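Local coordinates for uric acid degradation bifunctional protein TTL (Arabidopsis thaliana, PDB 2Q37) that catalyses the last two steps of urate degradation, hydrolysis of 5-hydroxyisourate and, through the N-terminal domain described here, stereoselective decarboxylation of OHCU to (S)-allantoin, at residues A[73-78]-A[130-135]; A[32-37]-A[168-173]; A[60-65]-A[161-166]; A[117-122]-A[146-151]. One frame throughout, in Å; residues are numbered along the deposited sequence.

In the fold
Contact 1 forms the ligand site itself, joining the catalytic His78, just after helix 68-76, to the loop 130-135 that grips (S)-allantoin. Contact 2, centred about 10 Å from it, brings Ile169 and Arg173 of helix 155-178 to the same ligand. Contact 3, about 12 Å from the centre of contact 1, supplies the second shell: Gln166 OE1 lies 2.7 Å from His78 NE2, and Glu165 OE1 lies 2.8 Å from Cys134 N. Contact 4 is more peripheral, about 13 Å from contact 1 between centres, yet Arg150 NH1 reaches Ile132 O at 2.8 Å. Contacts 2 and 3 share helix 155-178.

Contact 1: A[73-78]-A[130-135]; sequences EAFSAH and IFIICA. With 3AL (1-[(4S)-2,5-dioxoimidazolidin-4-yl]urea), chain B.
Ile132 lays the outer part of its longer branch against the root of Phe75, CD1 standing 3.8 Å from Phe75 CB, and the two side chains cross at about a right angle. The branch gets there because CG1 lies anti to the carbonyl carbon of Ile132 (chi1 -55°). Beside it, Ile130 sends CD1 to the end of helix 68-76, 3.5 Å from His78 O and close to Phe75 O as well, so that two isoleucine methyls close over the last turn. Ile132 CD1 also meets the His78 ring, at 4.1 Å from CD2.

Beyond this apolar seam the loop 130-135 binds (S)-allantoin with alternate residues, much as the edge of a strand would. Phe131 O accepts from N1 of the ligand; Ile133 gives its N to O2 and takes N9 on its O, each at 2.9 Å; Ala135 N reaches O8 at 3.1 Å in a nearly straight bond (172°). From the other side, His78 ND1 makes a weak bond to O5, 3.0 Å long and bent to 126°, while its NE2 is paired with Gln166. Pro79 O and Glu100 complete the polar grip. The chemistry implies a division of labour: backbone amides and carbonyls probably set the orientation of the product, consistent with a stereoselective reaction, and His78, the proton donor, stands beside the O5 carbonyl of the ligand.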
loop_
_atom_site.group_PDB
_atom_site.type_symbol
_atom_site.label_atom_id
_atom_site.label_comp_id
_atom_site.label_asym_id
_atom_site.label_seq_id
_atom_site.Cartn_x
_atom_site.Cartn_y
_atom_site.Cartn_z
ATOM N N GLU A 73 -3.424 8.626 -2.084
ATOM C CA GLU A 73 -4.109 9.814 -2.543
ATOM C C GLU A 73 -3.254 11.017 -2.185
ATOM O O GLU A 73 -3.027 11.906 -3.023
ATOM C CB GLU A 73 -5.493 9.946 -1.888
ATOM C CG GLU A 73 -6.274 11.170 -2.372
ATOM C CD GLU A 73 -7.701 11.248 -1.824
ATOM O OE1 GLU A 73 -7.898 11.080 -0.592
ATOM O OE2 GLU A 73 -8.628 11.499 -2.632
ATOM N N ALA A 74 -2.760 11.035 -0.948
ATOM C CA ALA A 74 -1.953 12.149 -0.490
ATOM C C ALA A 74 -0.644 12.335 -1.250
ATOM O O ALA A 74 -0.223 13.478 -1.458
ATOM C CB ALA A 74 -1.684 12.025 1.001
ATOM N N PHE A 75 -0.007 11.238 -1.673
ATOM C CA PHE A 75 1.265 11.343 -2.392
ATOM C C PHE A 75 1.029 12.011 -3.742
ATOM O O PHE A 75 1.788 12.900 -4.168
ATOM C CB PHE A 75 1.909 9.967 -2.649
ATOM C CG PHE A 75 2.150 9.143 -1.415
ATOM C CD1 PHE A 75 2.351 9.740 -0.170
ATOM C CD2 PHE A 75 2.235 7.749 -1.513
ATOM C CE1 PHE A 75 2.640 8.948 0.959
ATOM C CE2 PHE A 75 2.519 6.960 -0.398
ATOM C CZ PHE A 75 2.724 7.555 0.840
ATOM N N SER A 76 -0.026 11.560 -4.412
ATOM C CA SER A 76 -0.380 12.069 -5.723
ATOM C C SER A 76 -0.608 13.581 -5.736
ATOM O O SER A 76 -0.407 14.227 -6.760
ATOM C CB SER A 76 -1.643 11.370 -6.230
ATOM O OG SER A 76 -2.784 11.799 -5.500
ATOM N N ALA A 77 -1.014 14.148 -4.605
ATOM C CA ALA A 77 -1.283 15.582 -4.547
ATOM C C ALA A 77 -0.052 16.469 -4.725
ATOM O O ALA A 77 -0.175 17.694 -4.882
ATOM C CB ALA A 77 -1.967 15.927 -3.238
ATOM N N HIS A 78 1.131 15.872 -4.705
ATOM C CA HIS A 78 2.340 16.676 -4.824
ATOM C C HIS A 78 2.950 16.711 -6.198
ATOM O O HIS A 78 2.738 15.824 -7.020
ATOM C CB HIS A 78 3.456 16.166 -3.899
ATOM C CG HIS A 78 3.095 16.132 -2.451
ATOM N ND1 HIS A 78 3.087 17.261 -1.659
ATOM C CD2 HIS A 78 2.800 15.094 -1.633
ATOM C CE1 HIS A 78 2.812 16.919 -0.413
ATOM N NE2 HIS A 78 2.633 15.610 -0.370
ATOM N N ILE A 130 4.557 8.476 -7.085
ATOM C CA ILE A 130 5.748 9.282 -7.345
ATOM C C ILE A 130 6.733 9.275 -6.174
ATOM O O ILE A 130 6.408 8.837 -5.071
ATOM C CB ILE A 130 5.387 10.768 -7.675
ATOM C CG1 ILE A 130 4.663 11.413 -6.501
ATOM C CG2 ILE A 130 4.489 10.829 -8.892
ATOM C CD1 ILE A 130 4.582 12.914 -6.628
ATOM N N PHE A 131 7.944 9.755 -6.432
ATOM C CA PHE A 131 8.980 9.837 -5.413
ATOM C C PHE A 131 8.626 10.968 -4.410
ATOM O O PHE A 131 8.527 12.143 -4.788
ATOM C CB PHE A 131 10.321 10.108 -6.095
ATOM C CG PHE A 131 11.452 10.338 -5.139
ATOM C CD1 PHE A 131 11.906 9.310 -4.309
ATOM C CD2 PHE A 131 12.084 11.584 -5.072
ATOM C CE1 PHE A 131 12.987 9.528 -3.424
ATOM C CE2 PHE A 131 13.164 11.810 -4.192
ATOM C CZ PHE A 131 13.614 10.781 -3.370
ATOM N N ILE A 132 8.436 10.603 -3.144
ATOM C CA ILE A 132 8.071 11.550 -2.080
ATOM C C ILE A 132 9.218 11.755 -1.093
ATOM O O ILE A 132 9.773 10.803 -0.552
ATOM C CB ILE A 132 6.851 11.052 -1.273
ATOM C CG1 ILE A 132 5.680 10.759 -2.224
ATOM C CG2 ILE A 132 6.433 12.112 -0.231
ATOM C CD1 ILE A 132 5.153 12.000 -2.957
ATOM N N ILE A 133 9.570 13.007 -0.861
ATOM C CA ILE A 133 10.647 13.332 0.057
ATOM C C ILE A 133 10.405 14.754 0.503
ATOM O O ILE A 133 9.998 15.596 -0.306
ATOM C CB ILE A 133 12.026 13.274 -0.645
ATOM C CG1 ILE A 133 13.157 13.274 0.391
ATOM C CG2 ILE A 133 12.204 14.490 -1.551
ATOM C CD1 ILE A 133 14.601 13.303 -0.227
ATOM N N CYS A 134 10.630 15.017 1.783
ATOM C CA CYS A 134 10.474 16.358 2.306
ATOM C C CYS A 134 11.691 17.110 1.764
ATOM O O CYS A 134 12.824 16.772 2.080
ATOM C CB CYS A 134 10.484 16.330 3.839
ATOM S SG CYS A 134 10.221 17.933 4.664
ATOM N N ALA A 135 11.451 18.092 0.899
ATOM C CA ALA A 135 12.518 18.913 0.313
ATOM C C ALA A 135 12.631 20.141 1.212
ATOM O O ALA A 135 11.682 20.459 1.940
ATOM C CB ALA A 135 12.126 19.331 -1.080
HETATM C C4 3AL B . 6.766 17.155 -2.171
HETATM C C5 3AL B . 6.174 18.474 -2.179
HETATM O O5 3AL B . 5.274 18.994 -2.787
HETATM N N7 3AL B . 6.833 19.296 -1.245
HETATM C C8 3AL B . 7.821 18.504 -0.681
HETATM O O8 3AL B . 8.587 18.917 0.181
HETATM N N9 3AL B . 7.816 17.218 -1.217
HETATM N N3 3AL B . 7.136 16.726 -3.518
HETATM C C2 3AL B . 7.729 15.377 -3.632
HETATM N N1 3AL B . 8.014 15.023 -4.751
HETATM O O2 3AL B . 7.897 14.651 -2.543
#

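Contact 2: A[32-37]-A[168-173]; sequences VCCGSS and KITELR. With 3AL (1-[(4S)-2,5-dioxoimidazolidin-4-yl]urea), chain B.
Cys33 and Thr170 bring their backbones to 5.7 Å between CA atoms where the irregular segment 32-37 passes the helical segment 168-173. Within the all-helical OHCU decarboxylase fold this is a loop-on-helix contact: the loop lies against one flank of helix 155-178 and then enters helix 37-44, where Ser36 serves as N-cap with its OG bonded to Phe39 N. The loop belongs to the region required for binding BRI1.

Two helix side chains, one turn apart, reach for successive carbonyls of the loop. Thr170 OG1 stands 3.2 Å from Cys33 O, with its CG2 methyl at 3.4 Å from the same oxygen, so the whole end of the threonine faces this carbonyl. Gln166 NE2 gives Thr170 OG1 a weak bond. Arg173 runs extended from CG to NE, and this carries its guanidinium alongside the loop until NH1 offers Val32 O a weak bond of 3.2 Å (134°), with the oxygen in the plane of the group. The stronger partner of Arg173 is Glu100, a ligand-binding residue, which forms a salt bridge with NH2. Ile169 CG2 lies over one face of the guanidinium, 3.4 Å above its plane and offset toward the rim, and Cys33 SG packs against Arg173 CB at 4.2 Å. The same turn of helix thus faces both loop and ligand: Arg173 NH2 is 3.7 Å from N7 of (S)-allantoin, and Ile169 CD1 comes to 3.2 Å from its N9.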
loop_
_atom_site.group_PDB
_atom_site.type_symbol
_atom_site.label_atom_id
_atom_site.label_comp_id
_atom_site.label_asym_id
_atom_site.label_seq_id
_atom_site.Cartn_x
_atom_site.Cartn_y
_atom_site.Cartn_z
ATOM N N VAL A 32 -5.020 20.586 1.794
ATOM C CA VAL A 32 -3.841 21.304 1.317
ATOM C C VAL A 32 -2.638 20.928 2.201
ATOM O O VAL A 32 -1.502 20.869 1.731
ATOM C CB VAL A 32 -4.073 22.832 1.379
ATOM C CG1 VAL A 32 -2.861 23.563 0.814
ATOM C CG2 VAL A 32 -5.342 23.205 0.610
ATOM N N CYS A 33 -2.902 20.672 3.482
ATOM C CA CYS A 33 -1.867 20.276 4.433
ATOM C C CYS A 33 -1.706 18.765 4.481
ATOM O O CYS A 33 -1.200 18.233 5.466
ATOM C CB CYS A 33 -2.202 20.767 5.836
ATOM S SG CYS A 33 -1.783 22.480 6.112
ATOM N N CYS A 34 -2.152 18.085 3.427
ATOM C CA CYS A 34 -2.068 16.619 3.313
ATOM C C CYS A 34 -3.116 16.172 2.288
ATOM O O CYS A 34 -4.315 16.164 2.578
ATOM C CB CYS A 34 -2.339 15.941 4.673
ATOM S SG CYS A 34 -1.551 14.296 4.926
ATOM N N GLY A 35 -2.658 15.807 1.093
ATOM C CA GLY A 35 -3.564 15.388 0.038
ATOM C C GLY A 35 -4.548 14.277 0.364
ATOM O O GLY A 35 -5.292 13.831 -0.515
ATOM N N SER A 36 -4.556 13.820 1.615
ATOM C CA SER A 36 -5.466 12.756 2.036
ATOM C C SER A 36 -6.806 13.323 2.500
ATOM O O SER A 36 -6.876 14.079 3.477
ATOM C CB SER A 36 -4.844 11.929 3.167
ATOM O OG SER A 36 -5.764 10.965 3.657
ATOM N N SER A 37 -7.864 12.951 1.786
ATOM C CA SER A 37 -9.213 13.399 2.109
ATOM C C SER A 37 -9.596 12.896 3.495
ATOM O O SER A 37 -10.145 13.643 4.309
ATOM C CB SER A 37 -10.199 12.860 1.074
ATOM O OG SER A 37 -9.845 13.282 -0.236
ATOM N N LYS A 168 6.456 14.295 7.440
ATOM C CA LYS A 168 7.356 15.394 7.755
ATOM C C LYS A 168 6.896 16.680 7.037
ATOM O O LYS A 168 6.903 17.757 7.621
ATOM C CB LYS A 168 8.797 15.062 7.349
ATOM C CG LYS A 168 9.459 13.962 8.179
ATOM C CD LYS A 168 10.959 13.943 7.923
ATOM C CE LYS A 168 11.439 12.574 7.506
ATOM N NZ LYS A 168 12.895 12.578 7.180
ATOM N N ILE A 169 6.489 16.550 5.777
ATOM C CA ILE A 169 6.032 17.677 4.978
ATOM C C ILE A 169 4.816 18.312 5.645
ATOM O O ILE A 169 4.696 19.539 5.729
ATOM C CB ILE A 169 5.610 17.218 3.569
ATOM C CG1 ILE A 169 6.841 16.788 2.774
ATOM C CG2 ILE A 169 4.840 18.342 2.869
ATOM C CD1 ILE A 169 6.533 16.048 1.486
ATOM N N THR A 170 3.920 17.444 6.099
ATOM C CA THR A 170 2.706 17.845 6.747
ATOM C C THR A 170 3.026 18.581 8.032
ATOM O O THR A 170 2.451 19.635 8.279
ATOM C CB THR A 170 1.815 16.617 6.999
ATOM O OG1 THR A 170 1.230 16.211 5.752
ATOM C CG2 THR A 170 0.718 16.920 7.994
ATOM N N GLU A 171 3.953 18.053 8.830
ATOM C CA GLU A 171 4.346 18.701 10.089
ATOM C C GLU A 171 4.898 20.089 9.831
ATOM O O GLU A 171 4.659 21.026 10.593
ATOM C CB GLU A 171 5.446 17.926 10.786
ATOM C CG GLU A 171 5.012 16.760 11.627
ATOM C CD GLU A 171 6.217 16.081 12.252
ATOM O OE1 GLU A 171 6.976 16.799 12.950
ATOM O OE2 GLU A 171 6.405 14.855 12.036
ATOM N N LEU A 172 5.670 20.182 8.758
ATOM C CA LEU A 172 6.319 21.405 8.324
ATOM C C LEU A 172 5.278 22.464 7.991
ATOM O O LEU A 172 5.431 23.638 8.344
ATOM C CB LEU A 172 7.159 21.090 7.085
ATOM C CG LEU A 172 8.510 21.782 6.937
ATOM C CD1 LEU A 172 8.315 23.183 6.389
ATOM C CD2 LEU A 172 9.226 21.802 8.294
ATOM N N ARG A 173 4.219 22.036 7.310
ATOM C CA ARG A 173 3.153 22.933 6.911
ATOM C C ARG A 173 2.207 23.279 8.045
ATOM O O ARG A 173 1.556 24.319 8.011
ATOM C CB ARG A 173 2.363 22.331 5.751
ATOM C CG ARG A 173 3.192 22.190 4.498
ATOM C CD ARG A 173 2.421 21.568 3.374
ATOM N NE ARG A 173 3.278 21.431 2.209
ATOM C CZ ARG A 173 2.875 20.997 1.018
ATOM N NH1 ARG A 173 1.608 20.647 0.830
ATOM N NH2 ARG A 173 3.742 20.941 0.008
HETATM C C4 3AL B . 6.766 17.155 -2.171
HETATM C C5 3AL B . 6.174 18.474 -2.179
HETATM O O5 3AL B . 5.274 18.994 -2.787
HETATM N N7 3AL B . 6.833 19.296 -1.245
HETATM C C8 3AL B . 7.821 18.504 -0.681
HETATM O O8 3AL B . 8.587 18.917 0.181
HETATM N N9 3AL B . 7.816 17.218 -1.217
HETATM N N3 3AL B . 7.136 16.726 -3.518
HETATM C C2 3AL B . 7.729 15.377 -3.632
HETATM N N1 3AL B . 8.014 15.023 -4.751
HETATM O O2 3AL B . 7.897 14.651 -2.543
#

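Contact 3: A[60-65]-A[161-166]; sequences DIWFNQ and IAAMEQ
Trp62, Ala163 and Phe63 carry most of this meeting of helix 51-64 with helix 155-178, whose short segments run nearly antiparallel (169°) with axes 11.0 Å apart. At that separation a large side chain has to span the gap, and Trp62 does so with CG anti to its own backbone N (chi1 177°). Its indole NE1 bonds to Ala163 O at 2.8 Å, approaching from above the carbonyl plane. The six-membered part of the indole reaches farther along, where Gln166 CG comes to 3.2 Å from CZ2. Phe63 fills in beside the indole: Trp62 CD1 sits 3.8 Å over the centre of its ring, while its CZ edge is turned to CA of Met164, modelled as selenomethionine, at 4.2 Å. Phe63 O is also bonded to Arg154 of the second subunit.

A phenylalanine in place of Trp62 has no N-H to give, and Ala163 O would probably be left without this donor, and Gln166 with less surface to lean on. The chemistry implies a layered support: Gln166 bonds to the catalytic His78, and the indole, packed on its CG, probably steadies that second-shell residue from one layer farther out.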
loop_
_atom_site.group_PDB
_atom_site.type_symbol
_atom_site.label_atom_id
_atom_site.label_comp_id
_atom_site.label_asym_id
_atom_site.label_seq_id
_atom_site.Cartn_x
_atom_site.Cartn_y
_atom_site.Cartn_z
ATOM N N ASP A 60 -0.674 10.202 14.767
ATOM C CA ASP A 60 -1.361 8.967 15.116
ATOM C C ASP A 60 -2.418 8.625 14.083
ATOM O O ASP A 60 -2.567 7.464 13.698
ATOM C CB ASP A 60 -1.988 9.053 16.510
ATOM C CG ASP A 60 -2.448 7.691 17.022
ATOM O OD1 ASP A 60 -1.590 6.939 17.554
ATOM O OD2 ASP A 60 -3.655 7.362 16.873
ATOM N N ILE A 61 -3.149 9.628 13.626
ATOM C CA ILE A 61 -4.161 9.390 12.620
ATOM C C ILE A 61 -3.491 8.917 11.318
ATOM O O ILE A 61 -3.930 7.951 10.683
ATOM C CB ILE A 61 -4.944 10.669 12.344
ATOM C CG1 ILE A 61 -5.785 11.017 13.569
ATOM C CG2 ILE A 61 -5.803 10.510 11.086
ATOM C CD1 ILE A 61 -6.490 12.367 13.465
ATOM N N TRP A 62 -2.415 9.590 10.941
ATOM C CA TRP A 62 -1.702 9.271 9.716
ATOM C C TRP A 62 -1.090 7.872 9.723
ATOM O O TRP A 62 -1.247 7.117 8.764
ATOM C CB TRP A 62 -0.618 10.327 9.468
ATOM C CG TRP A 62 0.211 10.064 8.274
ATOM C CD1 TRP A 62 1.501 9.615 8.256
ATOM C CD2 TRP A 62 -0.195 10.183 6.908
ATOM N NE1 TRP A 62 1.919 9.444 6.961
ATOM C CE2 TRP A 62 0.898 9.784 6.112
ATOM C CE3 TRP A 62 -1.378 10.590 6.278
ATOM C CZ2 TRP A 62 0.847 9.775 4.712
ATOM C CZ3 TRP A 62 -1.433 10.587 4.886
ATOM C CH2 TRP A 62 -0.323 10.179 4.116
ATOM N N PHE A 63 -0.410 7.526 10.808
ATOM C CA PHE A 63 0.230 6.224 10.930
ATOM C C PHE A 63 -0.661 5.062 11.389
ATOM O O PHE A 63 -0.330 3.906 11.139
ATOM C CB PHE A 63 1.440 6.320 11.861
ATOM C CG PHE A 63 2.605 7.044 11.263
ATOM C CD1 PHE A 63 3.226 6.557 10.116
ATOM C CD2 PHE A 63 3.077 8.233 11.835
ATOM C CE1 PHE A 63 4.301 7.243 9.538
ATOM C CE2 PHE A 63 4.150 8.933 11.268
ATOM C CZ PHE A 63 4.766 8.439 10.115
ATOM N N ASN A 64 -1.782 5.341 12.043
ATOM C CA ASN A 64 -2.613 4.241 12.511
ATOM C C ASN A 64 -4.088 4.258 12.116
ATOM O O ASN A 64 -4.795 3.283 12.373
ATOM C CB ASN A 64 -2.522 4.139 14.032
ATOM C CG ASN A 64 -1.108 4.253 14.537
ATOM O OD1 ASN A 64 -0.223 3.522 14.104
ATOM N ND2 ASN A 64 -0.884 5.174 15.460
ATOM N N GLN A 65 -4.570 5.334 11.495
ATOM C CA GLN A 65 -5.987 5.379 11.132
ATOM C C GLN A 65 -6.311 5.413 9.645
ATOM O O GLN A 65 -7.229 4.732 9.186
ATOM C CB GLN A 65 -6.676 6.553 11.828
ATOM C CG GLN A 65 -6.688 6.436 13.334
ATOM C CD GLN A 65 -6.976 5.012 13.803
ATOM O OE1 GLN A 65 -7.993 4.402 13.431
ATOM N NE2 GLN A 65 -6.077 4.474 14.624
ATOM N N ILE A 161 8.600 4.659 3.782
ATOM C CA ILE A 161 9.456 5.820 3.723
ATOM C C ILE A 161 8.665 7.015 3.161
ATOM O O ILE A 161 8.724 8.114 3.701
ATOM C CB ILE A 161 10.703 5.522 2.842
ATOM C CG1 ILE A 161 11.556 4.432 3.503
ATOM C CG2 ILE A 161 11.529 6.789 2.644
ATOM C CD1 ILE A 161 12.742 3.959 2.647
ATOM N N ALA A 162 7.916 6.797 2.089
ATOM C CA ALA A 162 7.123 7.869 1.521
ATOM C C ALA A 162 6.113 8.371 2.554
ATOM O O ALA A 162 5.873 9.583 2.652
ATOM C CB ALA A 162 6.398 7.392 0.273
ATOM N N ALA A 163 5.527 7.452 3.318
ATOM C CA ALA A 163 4.524 7.817 4.322
ATOM C C ALA A 163 5.130 8.734 5.371
ATOM O O ALA A 163 4.491 9.676 5.844
ATOM C CB ALA A 163 3.938 6.548 5.004
HETATM N N MSE A 164 6.372 8.438 5.724
HETATM C CA MSE A 164 7.118 9.202 6.707
HETATM C C MSE A 164 7.539 10.567 6.133
HETATM O O MSE A 164 7.417 11.597 6.798
HETATM C CB MSE A 164 8.343 8.401 7.123
HETATM C CG MSE A 164 9.193 9.073 8.162
HETATM SE SE MSE A 164 10.843 8.096 8.328
HETATM C CE MSE A 164 10.126 6.256 8.336
ATOM N N GLU A 165 8.059 10.562 4.910
ATOM C CA GLU A 165 8.441 11.804 4.258
ATOM C C GLU A 165 7.195 12.726 4.166
ATOM O O GLU A 165 7.269 13.927 4.432
ATOM C CB GLU A 165 8.981 11.512 2.867
ATOM C CG GLU A 165 10.343 10.883 2.882
ATOM C CD GLU A 165 11.324 11.713 3.671
ATOM O OE1 GLU A 165 11.467 12.907 3.352
ATOM O OE2 GLU A 165 11.954 11.179 4.615
ATOM N N GLN A 166 6.054 12.141 3.808
ATOM C CA GLN A 166 4.798 12.867 3.690
ATOM C C GLN A 166 4.417 13.477 5.030
ATOM O O GLN A 166 3.944 14.607 5.099
ATOM C CB GLN A 166 3.709 11.901 3.216
ATOM C CG GLN A 166 2.290 12.342 3.392
ATOM C CD GLN A 166 1.938 13.526 2.524
ATOM O OE1 GLN A 166 2.251 13.561 1.332
ATOM N NE2 GLN A 166 1.268 14.511 3.119
#

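Contact 4: A[117-122]-A[146-151]; sequences AEWNVL and ALKERY
Trp119 is the bump of this interface, and its hollow is lined by Leu147, Lys148 and Tyr151 of segment 146-151. The helix segments run roughly parallel, crossing at 26° with axes 10.5 Å apart, and the indole spans the space between them. Its CG lies anti to the carbonyl carbon (chi1 -81°), which lays the ring across the Lys148 chain. Lys148 CG sits almost squarely over the six-membered ring, 3.7 Å from its centroid, in a CH-pi contact, and CE continues to 3.5 Å from Trp119 NE1; the ammonium end of Lys148 goes on to a salt bridge with Glu115. Leu122 CD1, from the same segment as the indole, lies over the opposite face, toward its rim. At the edge, CZ3 points into the face of Tyr151 in a T-shaped pair, with centroids 5.5 Å apart and planes at 87°.

Two smaller fits flank the tryptophan. Leu147 CG nestles against Trp119 CB at 4.1 Å, and the edge of Tyr151 meets the end of segment 117-122, CE1 at 3.5 Å from Leu122 O, which lies near the ring plane. Replacing Trp119 by an alanine is likely to open a gap between the helices and leave the methylenes of Lys148 and the face of Tyr151 without their ring.

Around this pair, Leu147 and Asn120 touch Phe131 of the ligand-binding loop, and Arg150 packs on Ile161 and Glu165, joining helix 140-150 to helix 155-178.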
loop_
_atom_site.group_PDB
_atom_site.type_symbol
_atom_site.label_atom_id
_atom_site.label_comp_id
_atom_site.label_asym_id
_atom_site.label_seq_id
_atom_site.Cartn_x
_atom_site.Cartn_y
_atom_site.Cartn_z
ATOM N N ALA A 117 13.791 14.359 -14.045
ATOM C CA ALA A 117 12.603 14.139 -14.878
ATOM C C ALA A 117 12.564 12.736 -15.456
ATOM O O ALA A 117 11.494 12.208 -15.769
ATOM C CB ALA A 117 12.550 15.155 -15.993
ATOM N N GLU A 118 13.741 12.139 -15.591
ATOM C CA GLU A 118 13.859 10.790 -16.119
ATOM C C GLU A 118 13.671 9.722 -15.044
ATOM O O GLU A 118 12.885 8.791 -15.223
ATOM C CB GLU A 118 15.218 10.623 -16.803
ATOM C CG GLU A 118 15.167 10.907 -18.297
ATOM C CD GLU A 118 16.467 11.487 -18.843
ATOM O OE1 GLU A 118 17.562 10.953 -18.524
ATOM O OE2 GLU A 118 16.380 12.481 -19.605
ATOM N N TRP A 119 14.387 9.852 -13.932
ATOM C CA TRP A 119 14.259 8.880 -12.859
ATOM C C TRP A 119 12.882 8.902 -12.190
ATOM O O TRP A 119 12.455 7.885 -11.631
ATOM C CB TRP A 119 15.349 9.082 -11.815
ATOM C CG TRP A 119 16.650 8.477 -12.211
ATOM C CD1 TRP A 119 17.631 9.056 -12.962
ATOM C CD2 TRP A 119 17.129 7.167 -11.866
ATOM N NE1 TRP A 119 18.697 8.192 -13.102
ATOM C CE2 TRP A 119 18.414 7.026 -12.441
ATOM C CE3 TRP A 119 16.598 6.100 -11.127
ATOM C CZ2 TRP A 119 19.178 5.861 -12.298
ATOM C CZ3 TRP A 119 17.354 4.943 -10.982
ATOM C CH2 TRP A 119 18.633 4.833 -11.567
ATOM N N ASN A 120 12.192 10.046 -12.241
ATOM C CA ASN A 120 10.856 10.142 -11.649
ATOM C C ASN A 120 9.934 9.219 -12.410
ATOM O O ASN A 120 9.043 8.582 -11.834
ATOM C CB ASN A 120 10.309 11.559 -11.721
ATOM C CG ASN A 120 10.591 12.346 -10.471
ATOM O OD1 ASN A 120 10.163 11.965 -9.385
ATOM N ND2 ASN A 120 11.318 13.448 -10.609
ATOM N N VAL A 121 10.154 9.150 -13.718
ATOM C CA VAL A 121 9.370 8.284 -14.574
ATOM C C VAL A 121 9.680 6.836 -14.213
ATOM O O VAL A 121 8.766 6.021 -14.089
ATOM C CB VAL A 121 9.722 8.502 -16.049
ATOM C CG1 VAL A 121 9.035 7.442 -16.903
ATOM C CG2 VAL A 121 9.300 9.889 -16.478
ATOM N N LEU A 122 10.970 6.524 -14.052
ATOM C CA LEU A 122 11.401 5.168 -13.705
ATOM C C LEU A 122 10.853 4.727 -12.354
ATOM O O LEU A 122 10.438 3.587 -12.194
ATOM C CB LEU A 122 12.922 5.066 -13.632
ATOM C CG LEU A 122 13.788 5.510 -14.805
ATOM C CD1 LEU A 122 15.216 5.041 -14.526
ATOM C CD2 LEU A 122 13.278 4.922 -16.122
ATOM N N ALA A 146 19.066 10.654 -3.496
ATOM C CA ALA A 146 18.213 9.934 -2.547
ATOM C C ALA A 146 17.199 9.094 -3.324
ATOM O O ALA A 146 16.795 8.022 -2.863
ATOM C CB ALA A 146 17.494 10.900 -1.627
ATOM N N LEU A 147 16.798 9.582 -4.500
ATOM C CA LEU A 147 15.855 8.866 -5.354
ATOM C C LEU A 147 16.523 7.604 -5.919
ATOM O O LEU A 147 15.980 6.509 -5.783
ATOM C CB LEU A 147 15.356 9.787 -6.482
ATOM C CG LEU A 147 14.600 9.348 -7.751
ATOM C CD1 LEU A 147 14.222 7.888 -7.729
ATOM C CD2 LEU A 147 13.373 10.236 -7.901
ATOM N N LYS A 148 17.692 7.755 -6.542
ATOM C CA LYS A 148 18.428 6.610 -7.093
ATOM C C LYS A 148 18.662 5.569 -6.001
ATOM O O LYS A 148 18.525 4.360 -6.223
ATOM C CB LYS A 148 19.790 7.042 -7.635
ATOM C CG LYS A 148 19.770 7.670 -9.005
ATOM C CD LYS A 148 21.170 8.113 -9.382
ATOM C CE LYS A 148 21.178 8.793 -10.736
ATOM N NZ LYS A 148 22.263 9.822 -10.795
ATOM N N GLU A 149 19.030 6.051 -4.821
ATOM C CA GLU A 149 19.279 5.184 -3.685
ATOM C C GLU A 149 17.986 4.405 -3.403
ATOM O O GLU A 149 17.955 3.174 -3.478
ATOM C CB GLU A 149 19.652 6.039 -2.467
ATOM C CG GLU A 149 20.507 5.358 -1.424
ATOM C CD GLU A 149 22.005 5.418 -1.750
ATOM O OE1 GLU A 149 22.395 5.032 -2.882
ATOM O OE2 GLU A 149 22.797 5.845 -0.868
ATOM N N ARG A 150 16.909 5.133 -3.111
ATOM C CA ARG A 150 15.627 4.517 -2.774
ATOM C C ARG A 150 15.022 3.613 -3.836
ATOM O O ARG A 150 14.182 2.763 -3.528
ATOM C CB ARG A 150 14.624 5.600 -2.368
ATOM C CG ARG A 150 14.909 6.171 -0.982
ATOM C CD ARG A 150 14.111 7.426 -0.698
ATOM N NE ARG A 150 12.687 7.222 -0.915
ATOM C CZ ARG A 150 11.763 8.124 -0.628
ATOM N NH1 ARG A 150 12.119 9.294 -0.104
ATOM N NH2 ARG A 150 10.486 7.861 -0.882
ATOM N N TYR A 151 15.460 3.786 -5.075
ATOM C CA TYR A 151 14.957 2.985 -6.171
ATOM C C TYR A 151 15.192 1.474 -5.943
ATOM O O TYR A 151 14.440 0.626 -6.439
ATOM C CB TYR A 151 15.628 3.428 -7.469
ATOM C CG TYR A 151 15.004 2.816 -8.704
ATOM C CD1 TYR A 151 13.766 3.249 -9.166
ATOM C CD2 TYR A 151 15.640 1.791 -9.394
ATOM C CE1 TYR A 151 13.180 2.677 -10.286
ATOM C CE2 TYR A 151 15.060 1.211 -10.514
ATOM C CZ TYR A 151 13.835 1.658 -10.951
ATOM O OH TYR A 151 13.250 1.078 -12.044
#